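Side-chain contacts in SusD superfamily protein (Parabacteroides distasonis, PDB 3OTN), which probably binds carbohydrate or another nutrient at the outer membrane, as other members of the SusD family do: residues A[98-101]-A[102-105]; A[108-111]-A[112-116]; A[387-390]-A[391-394]; A[230-234]-A[235-239]. All coordinates share one frame; numbering follows the deposited sequence. Where two conformers were deposited one is given.

How the contacts relate
In chain order the four contacts run 1, 2, 4, 3, and they form two pairs. Contacts 1 and 2, with centres 10 Å apart, lie where helix 79-100 ends and helix 108-133 begins; L100 packs on V111 and M115, joining them directly. Contact 4, in the loop between helix 210-225 and strand 249-253, meets contact 3, the end of helix 380-392, with centres 12 Å apart: R392 NH1 reaches F232 O at 2.9 Å. Contacts 1 and 3 have centres 49 Å apart and do not touch. One pair thus sits at a helical end of the molecule, while the other ties an earlier loop to a helix of the RagB/SusD region.

Contact 1: A[98-101]-A[102-105]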
loop_
_atom_site.group_PDB
_atom_site.type_symbol
_atom_site.label_atom_id
_atom_site.label_comp_id
_atom_site.label_asym_id
_atom_site.label_seq_id
_atom_site.Cartn_x
_atom_site.Cartn_y
_atom_site.Cartn_z
ATOM N N GLN A 98 -21.848 -12.948 -9.757
ATOM C CA GLN A 98 -22.826 -13.931 -10.266
ATOM C C GLN A 98 -24.226 -13.531 -9.829
ATOM O O GLN A 98 -25.126 -13.451 -10.652
ATOM C CB GLN A 98 -22.535 -15.333 -9.764
ATOM C CG GLN A 98 -23.497 -16.393 -10.315
ATOM C CD GLN A 98 -23.468 -17.704 -9.551
ATOM O OE1 GLN A 98 -23.804 -17.759 -8.362
ATOM N NE2 GLN A 98 -23.123 -18.775 -10.242
ATOM N N LYS A 99 -24.391 -13.201 -8.545
ATOM C CA LYS A 99 -25.716 -12.839 -8.032
ATOM C C LYS A 99 -26.217 -11.481 -8.550
ATOM O O LYS A 99 -27.404 -11.348 -8.917
ATOM C CB LYS A 99 -25.791 -12.945 -6.509
ATOM C CG LYS A 99 -25.546 -14.383 -5.927
ATOM C CD LYS A 99 -26.645 -15.345 -6.364
ATOM C CE LYS A 99 -26.645 -16.685 -5.597
ATOM N NZ LYS A 99 -27.245 -17.722 -6.493
ATOM N N LEU A 100 -25.335 -10.489 -8.632
ATOM C CA LEU A 100 -25.716 -9.174 -9.200
ATOM C C LEU A 100 -26.263 -9.261 -10.635
ATOM O O LEU A 100 -27.164 -8.497 -11.005
ATOM C CB LEU A 100 -24.576 -8.158 -9.110
ATOM C CG LEU A 100 -24.325 -7.652 -7.675
ATOM C CD1 LEU A 100 -22.949 -6.965 -7.558
ATOM C CD2 LEU A 100 -25.453 -6.711 -7.199
ATOM N N GLY A 101 -25.726 -10.192 -11.429
ATOM C CA GLY A 101 -26.182 -10.428 -12.795
ATOM C C GLY A 101 -27.552 -11.064 -12.908
ATOM O O GLY A 101 -28.125 -11.064 -13.981
ATOM N N GLU A 102 -28.072 -11.608 -11.811
ATOM C CA GLU A 102 -29.388 -12.238 -11.770
ATOM C C GLU A 102 -30.503 -11.297 -11.330
ATOM O O GLU A 102 -31.660 -11.715 -11.301
ATOM C CB GLU A 102 -29.353 -13.438 -10.817
ATOM C CG GLU A 102 -28.365 -14.525 -11.244
ATOM C CD GLU A 102 -28.201 -15.629 -10.201
ATOM O OE1 GLU A 102 -28.745 -15.476 -9.090
ATOM O OE2 GLU A 102 -27.537 -16.655 -10.502
ATOM N N PHE A 103 -30.172 -10.053 -10.960
ATOM C CA PHE A 103 -31.190 -9.029 -10.650
ATOM C C PHE A 103 -31.813 -8.542 -11.956
ATOM O O PHE A 103 -31.092 -8.050 -12.828
ATOM C CB PHE A 103 -30.562 -7.833 -9.918
ATOM C CG PHE A 103 -30.336 -8.071 -8.469
ATOM C CD1 PHE A 103 -29.246 -8.792 -8.044
ATOM C CD2 PHE A 103 -31.221 -7.598 -7.519
ATOM C CE1 PHE A 103 -29.026 -9.025 -6.694
ATOM C CE2 PHE A 103 -31.007 -7.846 -6.164
ATOM C CZ PHE A 103 -29.903 -8.564 -5.756
ATOM N N GLU A 104 -33.127 -8.665 -12.102
ATOM C CA GLU A 104 -33.800 -8.240 -13.349
ATOM C C GLU A 104 -34.617 -6.958 -13.209
ATOM O O GLU A 104 -34.509 -6.070 -14.057
ATOM C CB GLU A 104 -34.672 -9.369 -13.896
ATOM C CG GLU A 104 -33.886 -10.661 -14.077
ATOM C CD GLU A 104 -34.525 -11.613 -15.061
ATOM O OE1 GLU A 104 -35.771 -11.761 -15.052
ATOM O OE2 GLU A 104 -33.759 -12.220 -15.840
ATOM N N ASN A 105 -35.402 -6.854 -12.144
ATOM C CA ASN A 105 -36.299 -5.705 -11.957
ATOM C C ASN A 105 -35.638 -4.408 -11.422
ATOM O O ASN A 105 -36.189 -3.312 -11.614
ATOM C CB ASN A 105 -37.472 -6.107 -11.041
HETATM O O HOH W 1 -28.526 -7.803 -13.543
#
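K99 and E102 are brought together by torsions that set CG of each anti to its own carbonyl carbon (chi1 -62° and -61°), after which the lysine bends at chi2 while the glutamate runs on extended. The carboxylate oxygen OE1 therefore lies beside the lysine chain, 3.4 Å from K99 CD, and K99 NZ reaches the same E102 OE1 at 3.7 Å, a long salt bridge. The glutamate chain also passes Q98, with E102 CG 3.5 Å from Q98 O. Beneath these side chains the backbone turns: E102 N donates to K99 O at 3.0 Å, and F103 N makes a weak bond to L100 O at 3.4 Å. The F103 ring turns its edge to both carbonyls, CD1 lying 3.3 Å from K99 O, and its CE1 approaches L100 CD2 at 4.3 Å. Beyond the turn, F103 also packs on A19 and L22 of helix 15-25. An alanine in place of F103 would lose the ring and is likely to leave L22, A19 and the L100 methyl without an aromatic partner, opening a gap between the turn and helix 15-25. A water gives one hydrogen to L100 O and the other to F103 O, at 2.7 Å from the latter, bridging the two ends of the turn. L100 to F103 form a type I beta turn at the end of helix 79-100, a turn that leads the chain out of one helix toward the next, helix 108-133, of this helical SusD-family region.

Contact 2: A[108-111]-A[112-116]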
loop_
_atom_site.group_PDB
_atom_site.type_symbol
_atom_site.label_atom_id
_atom_site.label_comp_id
_atom_site.label_asym_id
_atom_site.label_seq_id
_atom_site.Cartn_x
_atom_site.Cartn_y
_atom_site.Cartn_z
ATOM N N ALA A 108 -31.075 -0.597 -13.669
ATOM C CA ALA A 108 -29.825 -1.060 -14.320
ATOM C C ALA A 108 -28.621 -0.181 -13.994
ATOM O O ALA A 108 -27.494 -0.686 -13.785
ATOM C CB ALA A 108 -30.005 -1.169 -15.872
ATOM N N SER A 109 -28.849 1.125 -13.933
ATOM C CA SER A 109 -27.785 2.053 -13.571
ATOM C C SER A 109 -27.209 1.744 -12.178
ATOM O O SER A 109 -26.008 1.728 -12.005
ATOM C CB SER A 109 -28.259 3.525 -13.655
ATOM O OG SER A 109 -27.195 4.401 -13.268
ATOM N N LEU A 110 -28.084 1.494 -11.206
ATOM C CA LEU A 110 -27.681 1.178 -9.842
ATOM C C LEU A 110 -26.921 -0.146 -9.794
ATOM O O LEU A 110 -25.833 -0.230 -9.193
ATOM C CB LEU A 110 -28.940 1.109 -8.959
ATOM C CG LEU A 110 -28.792 0.904 -7.471
ATOM C CD1 LEU A 110 -28.105 2.129 -6.862
ATOM C CD2 LEU A 110 -30.215 0.684 -6.887
ATOM N N VAL A 111 -27.461 -1.169 -10.473
ATOM C CA VAL A 111 -26.760 -2.484 -10.566
ATOM C C VAL A 111 -25.405 -2.379 -11.310
ATOM O O VAL A 111 -24.404 -2.947 -10.856
ATOM C CB VAL A 111 -27.668 -3.596 -11.134
ATOM C CG1 VAL A 111 -26.882 -4.981 -11.299
ATOM C CG2 VAL A 111 -28.861 -3.777 -10.202
ATOM N N ASN A 112 -25.356 -1.620 -12.403
ATOM C CA ASN A 112 -24.097 -1.375 -13.137
ATOM C C ASN A 112 -22.993 -0.783 -12.238
ATOM O O ASN A 112 -21.839 -1.226 -12.271
ATOM C CB ASN A 112 -24.388 -0.438 -14.327
ATOM C CG ASN A 112 -23.141 -0.096 -15.154
ATOM O OD1 ASN A 112 -22.345 0.777 -14.787
ATOM N ND2 ASN A 112 -23.005 -0.751 -16.304
ATOM N N GLY A 113 -23.355 0.198 -11.417
ATOM C CA GLY A 113 -22.417 0.799 -10.449
ATOM C C GLY A 113 -21.889 -0.196 -9.461
ATOM O O GLY A 113 -20.676 -0.287 -9.222
ATOM N N TYR A 114 -22.812 -0.981 -8.915
ATOM C CA TYR A 114 -22.471 -1.977 -7.941
ATOM C C TYR A 114 -21.496 -3.009 -8.509
ATOM O O TYR A 114 -20.540 -3.364 -7.853
ATOM C CB TYR A 114 -23.733 -2.664 -7.427
ATOM C CG TYR A 114 -24.608 -1.865 -6.476
ATOM C CD1 TYR A 114 -24.128 -0.760 -5.758
ATOM C CD2 TYR A 114 -25.928 -2.272 -6.242
ATOM C CE1 TYR A 114 -24.951 -0.053 -4.876
ATOM C CE2 TYR A 114 -26.764 -1.569 -5.354
ATOM C CZ TYR A 114 -26.254 -0.483 -4.659
ATOM O OH TYR A 114 -27.065 0.194 -3.788
HETATM N N MSE A 115 -21.746 -3.463 -9.739
HETATM C CA MSE A 115 -20.892 -4.460 -10.353
HETATM C C MSE A 115 -19.518 -3.851 -10.653
HETATM O O MSE A 115 -18.501 -4.543 -10.527
HETATM C CB MSE A 115 -21.562 -5.081 -11.590
HETATM C CG MSE A 115 -22.790 -5.950 -11.247
HETATM SE SE MSE A 115 -23.734 -6.695 -12.831
HETATM C CE MSE A 115 -24.013 -5.034 -13.781
ATOM N N ALA A 116 -19.482 -2.560 -10.993
ATOM C CA ALA A 116 -18.205 -1.843 -11.165
ATOM C C ALA A 116 -17.378 -1.836 -9.869
ATOM O O ALA A 116 -16.147 -1.938 -9.895
ATOM C CB ALA A 116 -18.446 -0.396 -11.682
#
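L110 and Y114, one helical turn apart, lie side by side and point the same way, with L110 CG 3.8 Å from Y114 CE2 and L110 CD1 3.8 Å from Y114 OH. The leucine thus runs along the outer part of the ring to its hydroxyl end. L110 O lies over one face of the same ring, offset toward the rim and 3.4 Å from Y114 CG, while also accepting the hydrogen bond of Y114 N. A second pair is formed by V111 and the selenomethionine M115. Here V111 CG1, anti to the backbone N (chi1 177°), meets M115 CE at 3.8 Å in one of the two deposited conformers of M115, whose chain bends at chi3 (-54°) and folds its methyl back toward the valine; the touch may therefore not always be present. Behind both pairs run the regular i to i+4 helix bonds, among them M115 N to V111 O at 2.9 Å and N112 N to A108 O at 2.7 Å. On another side of the helix, D175 fixes two polar ends: its backbone N donates to N112 OD1, and its carboxylate is hydrogen-bonded to S109 OG. All of this belongs to the first turns of helix 108-133. Y114 packs on K16, A19 and T23 of helix 15-25, which L110 also touches at K16, whereas M115 rests on L97 and L100 of helix 79-100.

Contact 3: A[387-390]-A[391-394]; sequences NQIR and GRAG. With EDO (1,2-ethanediol), chain S.
The R392 guanidinium has I389 CG1 obliquely beside it, 4.3 Å from NH2, and a water in its plane at the edge. That water accepts from R392 NE at 2.9 Å and donates to I389 O, tying the arginine side chain back to the helix one turn earlier. CG of R392 is anti to the backbone N (chi1 179°), and the later bend at chi3 carries the guanidinium round toward I389. Its NH2 and NH1 have acidic partners, D417 and E248 respectively, so the group is held from several directions and its positive charge is probably well balanced. The amide of Q388 is the second flat group; in one of its two deposited conformers its NE2 donates a nearly straight bond to O1 of a 1,2-ethanediol at 3.1 Å (163°). This molecule, probably from the crystallisation liquor, is also bonded to Q381 and Y360. R390 leaves on another side of the helix, where its NH2 donates to A396 O and its NH1 forms salt bridges with E409 and E296. Along the backbone, G391 N donates to N387 O at 2.8 Å, and R392 N to Q388 O at 3.0 Å. A393 is the first residue to leave helical geometry, and its N still bonds to I389 O at 3.3 Å. G394, with phi 72°, is then the C-prime residue: its N donates to G391 O at 3.0 Å, and L395 N pairs with R390 O. Together they form a Schellman motif that closes helix 380-392.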
loop_
_atom_site.group_PDB
_atom_site.type_symbol
_atom_site.label_atom_id
_atom_site.label_comp_id
_atom_site.label_asym_id
_atom_site.label_seq_id
_atom_site.Cartn_x
_atom_site.Cartn_y
_atom_site.Cartn_z
ATOM N N ASN A 387 7.912 19.840 -8.408
ATOM C CA ASN A 387 8.139 21.085 -7.651
ATOM C C ASN A 387 7.118 21.374 -6.537
ATOM O O ASN A 387 7.470 21.972 -5.528
ATOM C CB ASN A 387 8.266 22.269 -8.606
ATOM C CG ASN A 387 9.551 22.220 -9.423
ATOM O OD1 ASN A 387 10.548 21.623 -9.015
ATOM N ND2 ASN A 387 9.531 22.858 -10.572
ATOM N N GLN A 388 5.870 20.940 -6.724
ATOM C CA GLN A 388 4.837 21.069 -5.687
ATOM C C GLN A 388 5.179 20.180 -4.486
ATOM O O GLN A 388 5.098 20.622 -3.353
ATOM C CB GLN A 388 3.443 20.731 -6.249
ATOM C CG GLN A 388 2.883 21.785 -7.234
ATOM C CD GLN A 388 1.906 21.185 -8.255
ATOM O OE1 GLN A 388 1.541 20.004 -8.162
ATOM N NE2 GLN A 388 1.496 21.992 -9.243
ATOM N N ILE A 389 5.580 18.929 -4.754
ATOM C CA ILE A 389 5.938 17.960 -3.698
ATOM C C ILE A 389 7.182 18.407 -2.961
ATOM O O ILE A 389 7.222 18.400 -1.744
ATOM C CB ILE A 389 5.985 16.487 -4.251
ATOM C CG1 ILE A 389 4.558 16.099 -4.722
ATOM C CG2 ILE A 389 6.526 15.504 -3.200
ATOM C CD1 ILE A 389 4.507 14.904 -5.668
ATOM N N ARG A 390 8.171 18.876 -3.703
ATOM C CA ARG A 390 9.368 19.449 -3.124
ATOM C C ARG A 390 9.058 20.716 -2.306
ATOM O O ARG A 390 9.565 20.858 -1.201
ATOM C CB ARG A 390 10.419 19.726 -4.216
ATOM C CG ARG A 390 11.086 18.446 -4.762
ATOM C CD ARG A 390 12.045 18.772 -5.945
ATOM N NE ARG A 390 13.102 19.655 -5.501
ATOM C CZ ARG A 390 14.231 19.282 -4.881
ATOM N NH1 ARG A 390 14.553 17.999 -4.660
ATOM N NH2 ARG A 390 15.074 20.221 -4.487
ATOM N N GLY A 391 8.204 21.597 -2.836
ATOM C CA GLY A 391 7.804 22.846 -2.137
ATOM C C GLY A 391 7.113 22.615 -0.794
ATOM O O GLY A 391 7.401 23.293 0.178
ATOM N N ARG A 392 6.196 21.651 -0.745
ATOM C CA ARG A 392 5.597 21.233 0.504
ATOM C C ARG A 392 6.674 20.772 1.508
ATOM O O ARG A 392 6.548 21.036 2.700
ATOM C CB ARG A 392 4.592 20.125 0.248
ATOM C CG ARG A 392 3.923 19.605 1.499
ATOM C CD ARG A 392 2.786 18.713 1.163
ATOM N NE ARG A 392 3.132 17.528 0.385
ATOM C CZ ARG A 392 2.231 16.729 -0.203
ATOM N NH1 ARG A 392 0.924 16.974 -0.093
ATOM N NH2 ARG A 392 2.626 15.651 -0.880
ATOM N N ALA A 393 7.730 20.110 1.018
ATOM C CA ALA A 393 8.863 19.706 1.872
ATOM C C ALA A 393 9.881 20.836 2.173
ATOM O O ALA A 393 10.941 20.569 2.744
ATOM C CB ALA A 393 9.574 18.489 1.268
ATOM N N GLY A 394 9.574 22.084 1.814
ATOM C CA GLY A 394 10.469 23.204 2.073
ATOM C C GLY A 394 11.714 23.254 1.216
ATOM O O GLY A 394 12.636 23.992 1.539
HETATM C C1 EDO S . -1.427 19.499 -10.650
HETATM O O1 EDO S . -0.424 20.436 -11.061
HETATM C C2 EDO S . -1.371 19.318 -9.139
HETATM O O2 EDO S . -2.690 19.046 -8.645
HETATM O O HOH W 2 5.968 16.846 0.165
#

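Contact 4: A[230-234]-A[235-239]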
loop_
_atom_site.group_PDB
_atom_site.type_symbol
_atom_site.label_atom_id
_atom_site.label_comp_id
_atom_site.label_asym_id
_atom_site.label_seq_id
_atom_site.Cartn_x
_atom_site.Cartn_y
_atom_site.Cartn_z
ATOM N N THR A 230 -7.149 17.298 -4.020
ATOM C CA THR A 230 -6.215 18.397 -3.813
ATOM C C THR A 230 -5.106 17.891 -2.917
ATOM O O THR A 230 -5.324 16.984 -2.113
ATOM C CB THR A 230 -6.895 19.608 -3.113
ATOM O OG1 THR A 230 -7.603 19.133 -1.966
ATOM C CG2 THR A 230 -7.879 20.294 -4.030
ATOM N N LEU A 231 -3.914 18.439 -3.094
ATOM C CA LEU A 231 -2.774 18.103 -2.252
ATOM C C LEU A 231 -2.968 18.705 -0.842
ATOM O O LEU A 231 -3.442 19.828 -0.696
ATOM C CB LEU A 231 -1.483 18.635 -2.871
ATOM C CG LEU A 231 -0.911 17.894 -4.079
ATOM C CD1 LEU A 231 0.334 18.656 -4.614
ATOM C CD2 LEU A 231 -0.563 16.454 -3.749
ATOM N N PHE A 232 -2.609 17.951 0.187
ATOM C CA PHE A 232 -2.541 18.494 1.548
ATOM C C PHE A 232 -1.405 19.501 1.600
ATOM O O PHE A 232 -0.380 19.325 0.947
ATOM C CB PHE A 232 -2.230 17.382 2.583
ATOM C CG PHE A 232 -3.329 16.379 2.742
ATOM C CD1 PHE A 232 -4.638 16.788 2.945
ATOM C CD2 PHE A 232 -3.040 15.020 2.742
ATOM C CE1 PHE A 232 -5.674 15.848 3.114
ATOM C CE2 PHE A 232 -4.077 14.074 2.912
ATOM C CZ PHE A 232 -5.373 14.495 3.083
ATOM N N THR A 233 -1.575 20.546 2.392
ATOM C CA THR A 233 -0.563 21.595 2.503
ATOM C C THR A 233 0.501 21.211 3.495
ATOM O O THR A 233 1.607 21.725 3.441
ATOM C CB THR A 233 -1.202 22.948 2.889
ATOM O OG1 THR A 233 -1.928 22.785 4.119
ATOM C CG2 THR A 233 -2.160 23.370 1.805
ATOM N N ASP A 234 0.176 20.322 4.421
ATOM C CA ASP A 234 1.195 19.800 5.346
ATOM C C ASP A 234 1.013 18.311 5.634
ATOM O O ASP A 234 0.124 17.680 5.073
ATOM C CB ASP A 234 1.197 20.641 6.610
ATOM C CG ASP A 234 -0.039 20.467 7.427
ATOM O OD1 ASP A 234 -0.833 19.549 7.131
ATOM O OD2 ASP A 234 -0.187 21.257 8.383
ATOM N N TYR A 235 1.841 17.758 6.507
ATOM C CA TYR A 235 1.889 16.310 6.736
ATOM C C TYR A 235 0.983 15.830 7.824
ATOM O O TYR A 235 0.693 14.647 7.877
ATOM C CB TYR A 235 3.321 15.883 7.024
ATOM C CG TYR A 235 4.227 16.304 5.891
ATOM C CD1 TYR A 235 4.024 15.825 4.589
ATOM C CD2 TYR A 235 5.267 17.186 6.096
ATOM C CE1 TYR A 235 4.847 16.223 3.535
ATOM C CE2 TYR A 235 6.098 17.588 5.056
ATOM C CZ TYR A 235 5.886 17.093 3.779
ATOM O OH TYR A 235 6.714 17.508 2.765
ATOM N N GLU A 236 0.556 16.733 8.714
ATOM C CA GLU A 236 -0.373 16.368 9.789
ATOM C C GLU A 236 -1.680 15.725 9.249
ATOM O O GLU A 236 -2.297 14.866 9.906
ATOM C CB GLU A 236 -0.727 17.607 10.636
ATOM C CG GLU A 236 -1.347 17.243 11.953
ATOM C CD GLU A 236 -2.019 18.402 12.694
ATOM O OE1 GLU A 236 -2.180 19.501 12.135
ATOM O OE2 GLU A 236 -2.421 18.183 13.846
ATOM N N SER A 237 -2.124 16.134 8.073
ATOM C CA SER A 237 -3.322 15.507 7.497
ATOM C C SER A 237 -3.277 13.979 7.385
ATOM O O SER A 237 -4.338 13.341 7.471
ATOM C CB SER A 237 -3.656 16.091 6.140
ATOM O OG SER A 237 -4.126 17.408 6.279
ATOM N N LEU A 238 -2.076 13.407 7.202
ATOM C CA LEU A 238 -1.905 11.946 7.046
ATOM C C LEU A 238 -2.202 11.195 8.350
ATOM O O LEU A 238 -2.360 9.997 8.321
ATOM C CB LEU A 238 -0.463 11.599 6.582
ATOM C CG LEU A 238 -0.038 12.201 5.233
ATOM C CD1 LEU A 238 1.413 11.923 4.934
ATOM C CD2 LEU A 238 -0.953 11.718 4.116
ATOM N N ARG A 239 -2.252 11.915 9.477
ATOM C CA ARG A 239 -2.483 11.336 10.784
ATOM C C ARG A 239 -3.626 12.024 11.539
ATOM O O ARG A 239 -3.699 11.918 12.768
ATOM C CB ARG A 239 -1.167 11.353 11.603
ATOM C CG ARG A 239 -0.598 12.711 11.949
ATOM C CD ARG A 239 0.804 12.603 12.583
ATOM N NE ARG A 239 1.239 13.938 12.958
ATOM C CZ ARG A 239 0.821 14.630 14.018
ATOM N NH1 ARG A 239 0.001 14.108 14.925
ATOM N NH2 ARG A 239 1.247 15.876 14.171
HETATM O O HOH W 3 -3.292 20.310 9.529
#
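S237 CB sits over the centre of the F232 ring, 3.4 Å from the ring centroid, a CH-pi contact. F232 has CG anti to its carbonyl carbon (chi1 -67°), which sends the ring toward segment 236-238, and chi2 (-50°) turns its face to S237 CB. L238 CD2 adds an oblique touch on the ring, 4.1 Å from F232 CE2. The S237 hydroxyl makes a weak hydrogen bond to Q243. D234 has its CG between the backbone N and the carbonyl carbon (chi1 69°), which brings OD1 toward the backbone of the next residues, 3.5 Å from E236 N. Its OD2 and E236 OE1 are 4.6 Å apart, like charges that probably repel; a water donates to E236 OE1 at 2.9 Å and, weakly, to D234 OD2. Trading F232 for an alanine would probably leave S237 CB and L238 CD2 without the ring they rest on and open a gap in this buried loop. S237 and L238, which meet the F232 ring, belong to the short 3-10 segment 236-238. F232 also packs edge-to-face with F249 of strand 249-253, L231 touches helix 360-375, and Y235 packs against R392 of helix 380-392.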